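Local atomic coordinates of extragenic suppressor (Pyrococcus furiosus, PDB entry 1XI6), a protein that catalyses the magnesium-dependent hydrolysis of fructose 1,6-bisphosphate to fructose 6-phosphate and phosphate, and in vitro acts weakly on inositol 1-phosphate and some other phosphomonoesters. Residues T27-F32 against K56-L61; I19-D24 against D60-R65; S23-T28 against Y125-E130; K12-V17 against T67-N72. One frame throughout, in Å; residues are numbered along the deposited sequence.

Contact 1: T27-F32 against K56-L61; sequences TTIMPF and KLAEDL
Ile29, Phe32 and Thr28 meet Leu57, Ala58 and Leu61 through hydrocarbon contact alone; no hydrogen bond crosses between 27-32 and 56-61. The aliphatic part centres on Ile29, whose CG1 is anti to the carbonyl carbon (chi1 -74°) and carries CD1 out towards the helix of 56-61. There CD1 lies 4.1 Å from Ala58 CA and also 4.1 Å from Leu61 CB, while CG1 stands 4.3 Å from the methyl group of Ala58. Ile29 and Leu61 run past each other in opposite senses, CD1 of the isoleucine against CD2 of the leucine. The other methyl group of Leu61, CD1, lies 4.3 Å from Thr28 CB. The aromatic part is a methyl-on-ring packing: Leu57 CD1 sits above one face of the Phe32 ring, displaced towards its rim, with Phe32 CE2 the nearest carbon at 4.1 Å. The two side chains cross at about a right angle. Phe32 is placed for this by a 3-10 turn, in which its N bonds to Ile29 O at 2.9 Å. Beyond the pair, Phe100 of helix 97-102 touches both Ile29 and Phe32. Ala58 also rests on Pro93, next to Leu94, a residue expected by similarity to bind magnesium, so the junction lies between helices 11-28, 53-66 and 97-102 close to the end of strand 87-92.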
loop_
_atom_site.group_PDB
_atom_site.type_symbol
_atom_site.label_atom_id
_atom_site.label_comp_id
_atom_site.label_asym_id
_atom_site.label_seq_id
_atom_site.Cartn_x
_atom_site.Cartn_y
_atom_site.Cartn_z
ATOM N N THR A 27 -14.423 -11.545 -7.816
ATOM C CA THR A 27 -15.187 -12.781 -7.995
ATOM C C THR A 27 -14.669 -13.934 -7.142
ATOM O O THR A 27 -15.452 -14.761 -6.685
ATOM C CB THR A 27 -15.223 -13.229 -9.474
ATOM O OG1 THR A 27 -13.891 -13.269 -9.997
ATOM C CG2 THR A 27 -16.073 -12.278 -10.304
ATOM N N THR A 28 -13.357 -13.964 -6.927
ATOM C CA THR A 28 -12.659 -15.108 -6.338
ATOM C C THR A 28 -12.291 -14.922 -4.857
ATOM O O THR A 28 -12.402 -15.868 -4.079
ATOM C CB THR A 28 -11.410 -15.463 -7.187
ATOM O OG1 THR A 28 -11.832 -15.767 -8.519
ATOM C CG2 THR A 28 -10.653 -16.654 -6.643
ATOM N N ILE A 29 -11.863 -13.727 -4.458
ATOM C CA ILE A 29 -11.472 -13.523 -3.055
ATOM C C ILE A 29 -12.554 -12.848 -2.188
ATOM O O ILE A 29 -12.661 -13.135 -1.003
ATOM C CB ILE A 29 -10.048 -12.874 -2.919
ATOM C CG1 ILE A 29 -8.965 -13.902 -3.236
ATOM C CG2 ILE A 29 -9.775 -12.384 -1.504
ATOM C CD1 ILE A 29 -8.583 -13.991 -4.659
ATOM N N MET A 30 -13.362 -11.980 -2.785
ATOM C CA MET A 30 -14.428 -11.281 -2.053
ATOM C C MET A 30 -15.465 -12.177 -1.355
ATOM O O MET A 30 -15.918 -11.823 -0.263
ATOM C CB MET A 30 -15.130 -10.248 -2.943
ATOM C CG MET A 30 -14.453 -8.895 -3.000
ATOM S SD MET A 30 -14.122 -8.210 -1.373
ATOM C CE MET A 30 -15.765 -7.894 -0.738
ATOM N N PRO A 31 -15.848 -13.329 -1.977
ATOM C CA PRO A 31 -16.641 -14.342 -1.263
ATOM C C PRO A 31 -16.137 -14.695 0.134
ATOM O O PRO A 31 -16.934 -15.084 0.975
ATOM C CB PRO A 31 -16.514 -15.571 -2.157
ATOM C CG PRO A 31 -16.342 -15.042 -3.498
ATOM C CD PRO A 31 -15.612 -13.744 -3.378
ATOM N N PHE A 32 -14.839 -14.556 0.375
ATOM C CA PHE A 32 -14.242 -14.949 1.653
ATOM C C PHE A 32 -14.217 -13.867 2.721
ATOM O O PHE A 32 -13.704 -14.101 3.801
ATOM C CB PHE A 32 -12.828 -15.503 1.438
ATOM C CG PHE A 32 -12.799 -16.763 0.630
ATOM C CD1 PHE A 32 -13.057 -17.992 1.232
ATOM C CD2 PHE A 32 -12.532 -16.726 -0.735
ATOM C CE1 PHE A 32 -13.049 -19.164 0.487
ATOM C CE2 PHE A 32 -12.521 -17.896 -1.490
ATOM C CZ PHE A 32 -12.780 -19.118 -0.876
ATOM N N LYS A 56 -2.675 -16.693 0.781
ATOM C CA LYS A 56 -2.150 -17.627 -0.210
ATOM C C LYS A 56 -3.036 -17.683 -1.443
ATOM O O LYS A 56 -2.537 -17.719 -2.565
ATOM C CB LYS A 56 -1.972 -19.021 0.395
ATOM C CG LYS A 56 -1.643 -20.144 -0.601
ATOM C CD LYS A 56 -0.201 -20.088 -1.119
ATOM C CE LYS A 56 0.137 -21.313 -1.969
ATOM N N LEU A 57 -4.347 -17.688 -1.230
ATOM C CA LEU A 57 -5.305 -17.684 -2.323
ATOM C C LEU A 57 -5.164 -16.430 -3.170
ATOM O O LEU A 57 -5.207 -16.502 -4.396
ATOM C CB LEU A 57 -6.729 -17.789 -1.791
ATOM C CG LEU A 57 -7.168 -19.086 -1.126
ATOM C CD1 LEU A 57 -8.627 -18.956 -0.768
ATOM C CD2 LEU A 57 -6.937 -20.294 -2.024
ATOM N N ALA A 58 -4.986 -15.295 -2.495
ATOM C CA ALA A 58 -4.791 -14.002 -3.131
ATOM C C ALA A 58 -3.454 -13.922 -3.884
ATOM O O ALA A 58 -3.412 -13.463 -5.032
ATOM C CB ALA A 58 -4.902 -12.904 -2.099
ATOM N N GLU A 59 -2.380 -14.379 -3.237
ATOM C CA GLU A 59 -1.060 -14.496 -3.867
ATOM C C GLU A 59 -1.090 -15.350 -5.143
ATOM O O GLU A 59 -0.496 -14.969 -6.145
ATOM C CB GLU A 59 -0.033 -15.047 -2.880
ATOM C CG GLU A 59 1.415 -14.764 -3.257
ATOM C CD GLU A 59 1.850 -13.369 -2.888
ATOM N N ASP A 60 -1.790 -16.486 -5.102
ATOM C CA ASP A 60 -1.868 -17.405 -6.243
ATOM C C ASP A 60 -2.571 -16.779 -7.431
ATOM O O ASP A 60 -2.146 -16.953 -8.577
ATOM C CB ASP A 60 -2.601 -18.689 -5.855
ATOM C CG ASP A 60 -1.798 -19.576 -4.915
ATOM O OD1 ASP A 60 -0.562 -19.382 -4.753
ATOM O OD2 ASP A 60 -2.432 -20.482 -4.328
ATOM N N LEU A 61 -3.648 -16.056 -7.130
ATOM C CA LEU A 61 -4.449 -15.345 -8.109
ATOM C C LEU A 61 -3.614 -14.333 -8.886
ATOM O O LEU A 61 -3.674 -14.283 -10.113
ATOM C CB LEU A 61 -5.619 -14.642 -7.416
ATOM C CG LEU A 61 -6.552 -13.819 -8.301
ATOM C CD1 LEU A 61 -7.532 -14.728 -9.014
ATOM C CD2 LEU A 61 -7.286 -12.784 -7.491
#

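Contact 2: I19-D24 against D60-R65; sequences IDIISD and DLILSR
Two torsions bring Arg65 to Asp20 and Asp24, one turn apart on helix 11-28: its CG is trans to the backbone N, and the otherwise extended chain bends at chi3 (-56°). Its NH2 donates to Asp24 OD2 at 2.7 Å in a fairly straight bond, the N-H...O angle being 161°. The oxygen lies near the guanidinium plane, at its edge, but the donor comes from above the carboxylate plane. Asp20 takes another position: its CB lies over one face of the guanidinium, 3.5 Å from Arg65 NH1. Its OD1, well out of the guanidinium plane, makes only a long charge contact with NH1 at 3.8 Å, yet the three residues still form one salt-bridge network. Replacing Arg65 by an alanine is likely to leave the two neighbouring carboxylates without their common positive partner and to open a gap beside Ile21. That isoleucine slides past the arginine, its CG1 3.8 Å from Arg65 CD, and its CG2 meets Ile62 CG1 at 3.8 Å, the two isoleucines crossing nearly at right angles. Leu61 adds an apolar partner for Asp24, its CD1 lying 3.6 Å from Asp24 CB. The segment axes approach to 10.2 Å with their directions 146° apart, the roughly antiparallel pair of N-terminal helices characteristic of the inositol monophosphatase fold.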
loop_
_atom_site.group_PDB
_atom_site.type_symbol
_atom_site.label_atom_id
_atom_site.label_comp_id
_atom_site.label_asym_id
_atom_site.label_seq_id
_atom_site.Cartn_x
_atom_site.Cartn_y
_atom_site.Cartn_z
ATOM N N ILE A 19 -6.795 -3.950 -13.705
ATOM C CA ILE A 19 -8.247 -4.130 -13.825
ATOM C C ILE A 19 -8.627 -5.612 -13.888
ATOM O O ILE A 19 -9.645 -6.021 -13.329
ATOM C CB ILE A 19 -8.811 -3.341 -15.038
ATOM C CG1 ILE A 19 -8.843 -1.844 -14.718
ATOM C CG2 ILE A 19 -10.202 -3.830 -15.439
ATOM C CD1 ILE A 19 -9.134 -0.954 -15.914
ATOM N N ASP A 20 -7.792 -6.401 -14.565
ATOM C CA ASP A 20 -7.959 -7.845 -14.673
ATOM C C ASP A 20 -7.811 -8.535 -13.324
ATOM O O ASP A 20 -8.575 -9.449 -12.992
ATOM C CB ASP A 20 -6.934 -8.416 -15.652
ATOM C CG ASP A 20 -7.305 -8.170 -17.105
ATOM O OD1 ASP A 20 -6.389 -8.205 -17.960
ATOM O OD2 ASP A 20 -8.506 -7.952 -17.395
ATOM N N ILE A 21 -6.820 -8.089 -12.558
ATOM C CA ILE A 21 -6.575 -8.599 -11.215
ATOM C C ILE A 21 -7.711 -8.221 -10.263
ATOM O O ILE A 21 -8.190 -9.074 -9.514
ATOM C CB ILE A 21 -5.195 -8.132 -10.689
ATOM C CG1 ILE A 21 -4.091 -8.899 -11.423
ATOM C CG2 ILE A 21 -5.089 -8.284 -9.159
ATOM C CD1 ILE A 21 -2.743 -8.222 -11.397
ATOM N N ILE A 22 -8.131 -6.955 -10.306
ATOM C CA ILE A 22 -9.242 -6.443 -9.501
ATOM C C ILE A 22 -10.499 -7.282 -9.767
ATOM O O ILE A 22 -11.137 -7.785 -8.837
ATOM C CB ILE A 22 -9.486 -4.928 -9.784
ATOM C CG1 ILE A 22 -8.363 -4.084 -9.172
ATOM C CG2 ILE A 22 -10.871 -4.456 -9.287
ATOM C CD1 ILE A 22 -8.044 -2.809 -9.937
ATOM N N SER A 23 -10.816 -7.431 -11.050
ATOM C CA SER A 23 -11.936 -8.217 -11.521
ATOM C C SER A 23 -11.919 -9.653 -10.969
ATOM O O SER A 23 -12.940 -10.146 -10.483
ATOM C CB SER A 23 -11.913 -8.218 -13.042
ATOM O OG SER A 23 -13.212 -8.361 -13.560
ATOM N N ASP A 24 -10.754 -10.301 -11.055
ATOM C CA ASP A 24 -10.489 -11.614 -10.464
ATOM C C ASP A 24 -10.678 -11.641 -8.951
ATOM O O ASP A 24 -11.247 -12.584 -8.409
ATOM C CB ASP A 24 -9.047 -12.020 -10.749
ATOM C CG ASP A 24 -8.898 -12.927 -11.950
ATOM O OD1 ASP A 24 -9.899 -13.259 -12.633
ATOM O OD2 ASP A 24 -7.739 -13.315 -12.208
ATOM N N ASP A 60 -1.790 -16.486 -5.102
ATOM C CA ASP A 60 -1.868 -17.405 -6.243
ATOM C C ASP A 60 -2.571 -16.779 -7.431
ATOM O O ASP A 60 -2.146 -16.953 -8.577
ATOM C CB ASP A 60 -2.601 -18.689 -5.855
ATOM C CG ASP A 60 -1.798 -19.576 -4.915
ATOM O OD1 ASP A 60 -0.562 -19.382 -4.753
ATOM O OD2 ASP A 60 -2.432 -20.482 -4.328
ATOM N N LEU A 61 -3.648 -16.056 -7.130
ATOM C CA LEU A 61 -4.449 -15.345 -8.109
ATOM C C LEU A 61 -3.614 -14.333 -8.886
ATOM O O LEU A 61 -3.674 -14.283 -10.113
ATOM C CB LEU A 61 -5.619 -14.642 -7.416
ATOM C CG LEU A 61 -6.552 -13.819 -8.301
ATOM C CD1 LEU A 61 -7.532 -14.728 -9.014
ATOM C CD2 LEU A 61 -7.286 -12.784 -7.491
ATOM N N ILE A 62 -2.833 -13.534 -8.165
ATOM C CA ILE A 62 -2.023 -12.500 -8.794
ATOM C C ILE A 62 -0.841 -13.090 -9.567
ATOM O O ILE A 62 -0.632 -12.730 -10.732
ATOM C CB ILE A 62 -1.568 -11.434 -7.786
ATOM C CG1 ILE A 62 -2.787 -10.653 -7.303
ATOM C CG2 ILE A 62 -0.537 -10.491 -8.418
ATOM C CD1 ILE A 62 -2.503 -9.650 -6.215
ATOM N N LEU A 63 -0.091 -13.994 -8.932
ATOM C CA LEU A 63 1.085 -14.595 -9.571
ATOM C C LEU A 63 0.728 -15.335 -10.862
ATOM O O LEU A 63 1.466 -15.244 -11.844
ATOM C CB LEU A 63 1.865 -15.494 -8.605
ATOM C CG LEU A 63 2.433 -14.878 -7.317
ATOM C CD1 LEU A 63 3.111 -15.957 -6.500
ATOM C CD2 LEU A 63 3.376 -13.713 -7.559
ATOM N N SER A 64 -0.403 -16.042 -10.872
ATOM C CA SER A 64 -0.831 -16.802 -12.053
ATOM C C SER A 64 -1.082 -15.929 -13.296
ATOM O O SER A 64 -1.105 -16.437 -14.423
ATOM C CB SER A 64 -2.061 -17.667 -11.732
ATOM O OG SER A 64 -3.243 -16.895 -11.582
ATOM N N ARG A 65 -1.272 -14.627 -13.077
ATOM C CA ARG A 65 -1.391 -13.642 -14.151
ATOM C C ARG A 65 -0.064 -12.900 -14.391
ATOM O O ARG A 65 0.378 -12.755 -15.535
ATOM C CB ARG A 65 -2.495 -12.651 -13.818
ATOM C CG ARG A 65 -2.845 -11.703 -14.957
ATOM C CD ARG A 65 -4.105 -10.887 -14.645
ATOM N NE ARG A 65 -5.256 -11.747 -14.340
ATOM C CZ ARG A 65 -6.174 -12.119 -15.225
ATOM N NH1 ARG A 65 -6.105 -11.708 -16.486
ATOM N NH2 ARG A 65 -7.173 -12.898 -14.845
#

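Contact 3: S23-T28 against Y125-E130; sequences SDFETT and YEPMTE
Phe25 and Glu26, near the C-terminal end of helix 11-28, meet Tyr125 and Pro127 where strand 118-126 runs into the hairpin turn before strand 131-136. The polar link is a single hydrogen bond, from Tyr125 OH to Glu26 OE1 at 2.7 Å. The hydroxyl meets this oxygen nearly along its C-O direction, and the oxygen lies in the ring plane, at its edge, with carboxylate and ring turned 66° apart. Glu26 gets there through a bend at chi2 (-82°), which swings the carboxylate round to the strand although CB does not point at it. A phenylalanine in place of Tyr125 would probably leave Glu26 OE1 without this donor and its carboxylate freer to turn. Glu130 OE1, 4.8 Å from Glu26 OE1, is likely to raise the carboxylates' proton affinity, an effect the tyrosine hydroxyl would partly offset. Deeper in, Phe25 CE2 touches Pro127 CG at 3.7 Å, the side chains crossing at about a right angle. Near Leu94, a magnesium ligand by similarity, this belongs to the layered alpha-beta-alpha-beta-alpha fold of the inositol monophosphatase superfamily, helix 11-28 covering the outer face of the large sheet, whose strand 87-92 carries Asp92, another such ligand.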
loop_
_atom_site.group_PDB
_atom_site.type_symbol
_atom_site.label_atom_id
_atom_site.label_comp_id
_atom_site.label_asym_id
_atom_site.label_seq_id
_atom_site.Cartn_x
_atom_site.Cartn_y
_atom_site.Cartn_z
ATOM N N SER A 23 -10.816 -7.431 -11.050
ATOM C CA SER A 23 -11.936 -8.217 -11.521
ATOM C C SER A 23 -11.919 -9.653 -10.969
ATOM O O SER A 23 -12.940 -10.146 -10.483
ATOM C CB SER A 23 -11.913 -8.218 -13.042
ATOM O OG SER A 23 -13.212 -8.361 -13.560
ATOM N N ASP A 24 -10.754 -10.301 -11.055
ATOM C CA ASP A 24 -10.489 -11.614 -10.464
ATOM C C ASP A 24 -10.678 -11.641 -8.951
ATOM O O ASP A 24 -11.247 -12.584 -8.409
ATOM C CB ASP A 24 -9.047 -12.020 -10.749
ATOM C CG ASP A 24 -8.898 -12.927 -11.950
ATOM O OD1 ASP A 24 -9.899 -13.259 -12.633
ATOM O OD2 ASP A 24 -7.739 -13.315 -12.208
ATOM N N PHE A 25 -10.179 -10.609 -8.278
ATOM C CA PHE A 25 -10.265 -10.504 -6.838
ATOM C C PHE A 25 -11.710 -10.349 -6.393
ATOM O O PHE A 25 -12.088 -10.843 -5.330
ATOM C CB PHE A 25 -9.447 -9.311 -6.361
ATOM C CG PHE A 25 -9.348 -9.190 -4.867
ATOM C CD1 PHE A 25 -8.195 -9.594 -4.207
ATOM C CD2 PHE A 25 -10.399 -8.661 -4.115
ATOM C CE1 PHE A 25 -8.090 -9.473 -2.823
ATOM C CE2 PHE A 25 -10.310 -8.545 -2.733
ATOM C CZ PHE A 25 -9.156 -8.945 -2.086
ATOM N N GLU A 26 -12.510 -9.661 -7.204
ATOM C CA GLU A 26 -13.896 -9.386 -6.854
ATOM C C GLU A 26 -14.720 -10.666 -6.864
ATOM O O GLU A 26 -15.591 -10.857 -6.013
ATOM C CB GLU A 26 -14.504 -8.324 -7.779
ATOM C CG GLU A 26 -14.123 -6.873 -7.441
ATOM C CD GLU A 26 -14.966 -6.233 -6.320
ATOM O OE1 GLU A 26 -14.801 -5.011 -6.090
ATOM O OE2 GLU A 26 -15.789 -6.926 -5.673
ATOM N N THR A 27 -14.423 -11.545 -7.816
ATOM C CA THR A 27 -15.187 -12.781 -7.995
ATOM C C THR A 27 -14.669 -13.934 -7.142
ATOM O O THR A 27 -15.452 -14.761 -6.685
ATOM C CB THR A 27 -15.223 -13.229 -9.474
ATOM O OG1 THR A 27 -13.891 -13.269 -9.997
ATOM C CG2 THR A 27 -16.073 -12.278 -10.304
ATOM N N THR A 28 -13.357 -13.964 -6.927
ATOM C CA THR A 28 -12.659 -15.108 -6.338
ATOM C C THR A 28 -12.291 -14.922 -4.857
ATOM O O THR A 28 -12.402 -15.868 -4.079
ATOM C CB THR A 28 -11.410 -15.463 -7.187
ATOM O OG1 THR A 28 -11.832 -15.767 -8.519
ATOM C CG2 THR A 28 -10.653 -16.654 -6.643
ATOM N N TYR A 125 -6.448 -0.783 -4.962
ATOM C CA TYR A 125 -7.883 -0.959 -5.091
ATOM C C TYR A 125 -8.506 -1.305 -3.743
ATOM O O TYR A 125 -8.058 -2.228 -3.063
ATOM C CB TYR A 125 -8.252 -1.994 -6.162
ATOM C CG TYR A 125 -9.750 -2.147 -6.332
ATOM C CD1 TYR A 125 -10.407 -3.289 -5.885
ATOM C CD2 TYR A 125 -10.518 -1.129 -6.918
ATOM C CE1 TYR A 125 -11.796 -3.421 -6.028
ATOM C CE2 TYR A 125 -11.909 -1.253 -7.063
ATOM C CZ TYR A 125 -12.538 -2.399 -6.616
ATOM O OH TYR A 125 -13.898 -2.537 -6.763
ATOM N N GLU A 126 -9.540 -0.551 -3.376
ATOM C CA GLU A 126 -10.257 -0.755 -2.125
ATOM C C GLU A 126 -11.632 -1.354 -2.397
ATOM O O GLU A 126 -12.567 -0.618 -2.679
ATOM C CB GLU A 126 -10.398 0.558 -1.367
ATOM C CG GLU A 126 -10.727 0.364 0.073
ATOM C CD GLU A 126 -11.277 1.595 0.758
ATOM O OE1 GLU A 126 -11.229 2.706 0.194
ATOM O OE2 GLU A 126 -11.768 1.429 1.890
ATOM N N PRO A 127 -11.756 -2.695 -2.317
ATOM C CA PRO A 127 -12.995 -3.363 -2.729
ATOM C C PRO A 127 -14.291 -2.875 -2.064
ATOM O O PRO A 127 -15.290 -2.747 -2.762
ATOM C CB PRO A 127 -12.714 -4.840 -2.416
ATOM C CG PRO A 127 -11.248 -4.946 -2.453
ATOM C CD PRO A 127 -10.752 -3.674 -1.863
ATOM N N MET A 128 -14.269 -2.584 -0.759
ATOM C CA MET A 128 -15.483 -2.144 -0.027
ATOM C C MET A 128 -16.071 -0.818 -0.502
ATOM O O MET A 128 -17.277 -0.605 -0.403
ATOM C CB MET A 128 -15.240 -2.060 1.488
ATOM C CG MET A 128 -15.002 -3.391 2.189
ATOM S SD MET A 128 -16.149 -4.747 1.835
ATOM C CE MET A 128 -17.671 -4.113 2.530
ATOM N N THR A 129 -15.216 0.067 -1.004
ATOM C CA THR A 129 -15.634 1.374 -1.516
ATOM C C THR A 129 -15.571 1.451 -3.036
ATOM O O THR A 129 -15.976 2.457 -3.615
ATOM C CB THR A 129 -14.751 2.499 -0.967
ATOM O OG1 THR A 129 -13.391 2.236 -1.318
ATOM C CG2 THR A 129 -14.861 2.598 0.548
ATOM N N GLU A 130 -15.059 0.390 -3.666
ATOM C CA GLU A 130 -14.803 0.312 -5.124
ATOM C C GLU A 130 -13.871 1.410 -5.648
ATOM O O GLU A 130 -14.042 1.919 -6.751
ATOM C CB GLU A 130 -16.109 0.245 -5.919
ATOM C CG GLU A 130 -16.871 -1.048 -5.693
ATOM C CD GLU A 130 -18.134 -1.162 -6.540
ATOM O OE1 GLU A 130 -18.732 -2.265 -6.565
ATOM O OE2 GLU A 130 -18.535 -0.161 -7.179
#

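Contact 4: K12-V17 against T67-N72; sequences KFWREV and TELGVN
Gly70 N bonds to Thr67 O at 3.0 Å, closing the short 3-10 turn from which Leu69 extends to Phe13, Trp14 and Val17. All the contacts between the two segments are apolar. Leu69 divides its methyl groups: CD2 lies at the edge of the Phe13 ring, 3.7 Å from CZ, while CD1 is 4.1 Å from Trp14 CZ3 and 4.4 Å from Val17 CG2. Phe13 and Leu69 come at each other from opposite directions, the phenyl ring carried towards Leu69 by a CG anti to the backbone N (chi1 176°). Here the first turns of helix 11-28 pack against the loop that leads from helix 53-66 into strand 72-75, an alpha-to-beta connection on the face of the large sheet that helices 11-28 and 53-66 cover in the inositol monophosphatase fold. Trp14 reaches further in. Val71 CG1 meets the edge of its indole, in the ring plane, at 4.0 Å from CH2, and the two side chains slide past one another. Within the helix, Phe13 CD1 stands 3.9 Å above the centre of the indole, and Val17 CG2 in turn lies over one face of the phenyl ring. On the sheet, Trp14 touches Ile120 and Tyr121, and Val71 packs on Tyr87 and Val89 of strand 87-92.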
loop_
_atom_site.group_PDB
_atom_site.type_symbol
_atom_site.label_atom_id
_atom_site.label_comp_id
_atom_site.label_asym_id
_atom_site.label_seq_id
_atom_site.Cartn_x
_atom_site.Cartn_y
_atom_site.Cartn_z
ATOM N N LYS A 12 -1.244 2.209 -20.213
ATOM C CA LYS A 12 -2.388 1.494 -20.796
ATOM C C LYS A 12 -2.286 -0.020 -20.609
ATOM O O LYS A 12 -3.296 -0.683 -20.345
ATOM C CB LYS A 12 -2.530 1.840 -22.287
ATOM C CG LYS A 12 -3.719 1.195 -23.007
ATOM N N PHE A 13 -1.069 -0.553 -20.736
ATOM C CA PHE A 13 -0.833 -1.978 -20.530
ATOM C C PHE A 13 -0.996 -2.363 -19.060
ATOM O O PHE A 13 -1.698 -3.329 -18.753
ATOM C CB PHE A 13 0.545 -2.408 -21.063
ATOM C CG PHE A 13 0.885 -3.851 -20.780
ATOM C CD1 PHE A 13 1.780 -4.182 -19.756
ATOM C CD2 PHE A 13 0.307 -4.875 -21.520
ATOM C CE1 PHE A 13 2.101 -5.522 -19.478
ATOM C CE2 PHE A 13 0.614 -6.216 -21.253
ATOM C CZ PHE A 13 1.518 -6.541 -20.228
ATOM N N TRP A 14 -0.357 -1.608 -18.166
ATOM C CA TRP A 14 -0.376 -1.936 -16.739
ATOM C C TRP A 14 -1.734 -1.702 -16.098
ATOM O O TRP A 14 -2.169 -2.504 -15.267
ATOM C CB TRP A 14 0.730 -1.200 -15.981
ATOM C CG TRP A 14 2.079 -1.699 -16.360
ATOM C CD1 TRP A 14 3.032 -1.026 -17.073
ATOM C CD2 TRP A 14 2.625 -2.997 -16.082
ATOM N NE1 TRP A 14 4.141 -1.820 -17.244
ATOM C CE2 TRP A 14 3.920 -3.034 -16.651
ATOM C CE3 TRP A 14 2.147 -4.131 -15.402
ATOM C CZ2 TRP A 14 4.748 -4.164 -16.565
ATOM C CZ3 TRP A 14 2.971 -5.262 -15.314
ATOM C CH2 TRP A 14 4.258 -5.266 -15.895
ATOM N N ARG A 15 -2.402 -0.620 -16.496
ATOM C CA ARG A 15 -3.772 -0.366 -16.071
ATOM C C ARG A 15 -4.636 -1.601 -16.373
ATOM O O ARG A 15 -5.340 -2.082 -15.490
ATOM C CB ARG A 15 -4.329 0.902 -16.728
ATOM C CG ARG A 15 -5.656 1.380 -16.147
ATOM C CD ARG A 15 -6.145 2.704 -16.751
ATOM N NE ARG A 15 -5.336 3.846 -16.311
ATOM C CZ ARG A 15 -4.440 4.492 -17.062
ATOM N NH1 ARG A 15 -4.211 4.139 -18.327
ATOM N NH2 ARG A 15 -3.765 5.508 -16.542
ATOM N N GLU A 16 -4.540 -2.125 -17.597
ATOM C CA GLU A 16 -5.365 -3.250 -18.044
ATOM C C GLU A 16 -5.136 -4.511 -17.201
ATOM O O GLU A 16 -6.089 -5.239 -16.885
ATOM C CB GLU A 16 -5.143 -3.534 -19.538
ATOM N N VAL A 17 -3.878 -4.746 -16.836
ATOM C CA VAL A 17 -3.485 -5.897 -16.018
ATOM C C VAL A 17 -4.079 -5.775 -14.606
ATOM O O VAL A 17 -4.611 -6.754 -14.053
ATOM C CB VAL A 17 -1.926 -6.074 -16.006
ATOM C CG1 VAL A 17 -1.431 -6.849 -14.790
ATOM C CG2 VAL A 17 -1.467 -6.759 -17.284
ATOM N N THR A 67 3.239 -13.588 -13.376
ATOM C CA THR A 67 4.484 -14.309 -13.720
ATOM C C THR A 67 4.566 -14.653 -15.207
ATOM O O THR A 67 5.660 -14.753 -15.764
ATOM C CB THR A 67 4.746 -15.579 -12.856
ATOM O OG1 THR A 67 3.768 -16.577 -13.141
ATOM C CG2 THR A 67 4.743 -15.253 -11.354
ATOM N N GLU A 68 3.406 -14.816 -15.838
ATOM C CA GLU A 68 3.311 -15.085 -17.271
ATOM C C GLU A 68 4.022 -14.016 -18.112
ATOM O O GLU A 68 4.620 -14.330 -19.143
ATOM C CB GLU A 68 1.834 -15.230 -17.683
ATOM C CG GLU A 68 1.550 -15.450 -19.186
ATOM C CD GLU A 68 2.461 -16.498 -19.854
ATOM O OE1 GLU A 68 2.823 -16.288 -21.034
ATOM O OE2 GLU A 68 2.822 -17.524 -19.209
ATOM N N LEU A 69 3.967 -12.768 -17.648
ATOM C CA LEU A 69 4.576 -11.623 -18.335
ATOM C C LEU A 69 6.110 -11.612 -18.294
ATOM O O LEU A 69 6.733 -10.798 -18.968
ATOM C CB LEU A 69 4.048 -10.309 -17.741
ATOM C CG LEU A 69 2.533 -10.168 -17.570
ATOM C CD1 LEU A 69 2.213 -9.041 -16.602
ATOM C CD2 LEU A 69 1.807 -9.979 -18.914
ATOM N N GLY A 70 6.713 -12.495 -17.502
ATOM C CA GLY A 70 8.168 -12.564 -17.390
ATOM C C GLY A 70 8.860 -11.372 -16.735
ATOM O O GLY A 70 10.011 -11.064 -17.059
ATOM N N VAL A 71 8.168 -10.703 -15.816
ATOM C CA VAL A 71 8.778 -9.638 -15.013
ATOM C C VAL A 71 9.349 -10.223 -13.720
ATOM O O VAL A 71 9.028 -11.354 -13.367
ATOM C CB VAL A 71 7.774 -8.501 -14.683
ATOM C CG1 VAL A 71 7.338 -7.762 -15.956
ATOM C CG2 VAL A 71 6.560 -9.039 -13.900
ATOM N N ASN A 72 10.200 -9.469 -13.027
ATOM C CA ASN A 72 10.599 -9.851 -11.675
ATOM C C ASN A 72 9.449 -9.510 -10.740
ATOM O O ASN A 72 8.784 -8.484 -10.919
ATOM C CB ASN A 72 11.855 -9.108 -11.187
ATOM C CG ASN A 72 12.921 -8.955 -12.257
ATOM O OD1 ASN A 72 13.325 -9.917 -12.910
ATOM N ND2 ASN A 72 13.392 -7.735 -12.426
#

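Overall arrangement
Helix 11-28 takes part in all four contacts. From contact 4 near its start through contact 2 to contact 1 at its far end, it follows helix 53-66 and the loop beyond; contacts 4 and 2 have centres about 10 Å apart, contacts 2 and 1 about 9 Å, and contacts 4 and 1 about 19 Å. Contact 3 instead ties the helix to strand 118-126, its centre about 10 Å from those of contacts 1 and 2. Leu61 joins contacts 1 and 2, and Met30 SD lies 3.8 Å from Pro127 CB between contacts 1 and 3. Contacts 1 and 3 each come within about 4 Å, side chain to side chain, of Leu94 in the inferred magnesium site; contact 4 lies away from it.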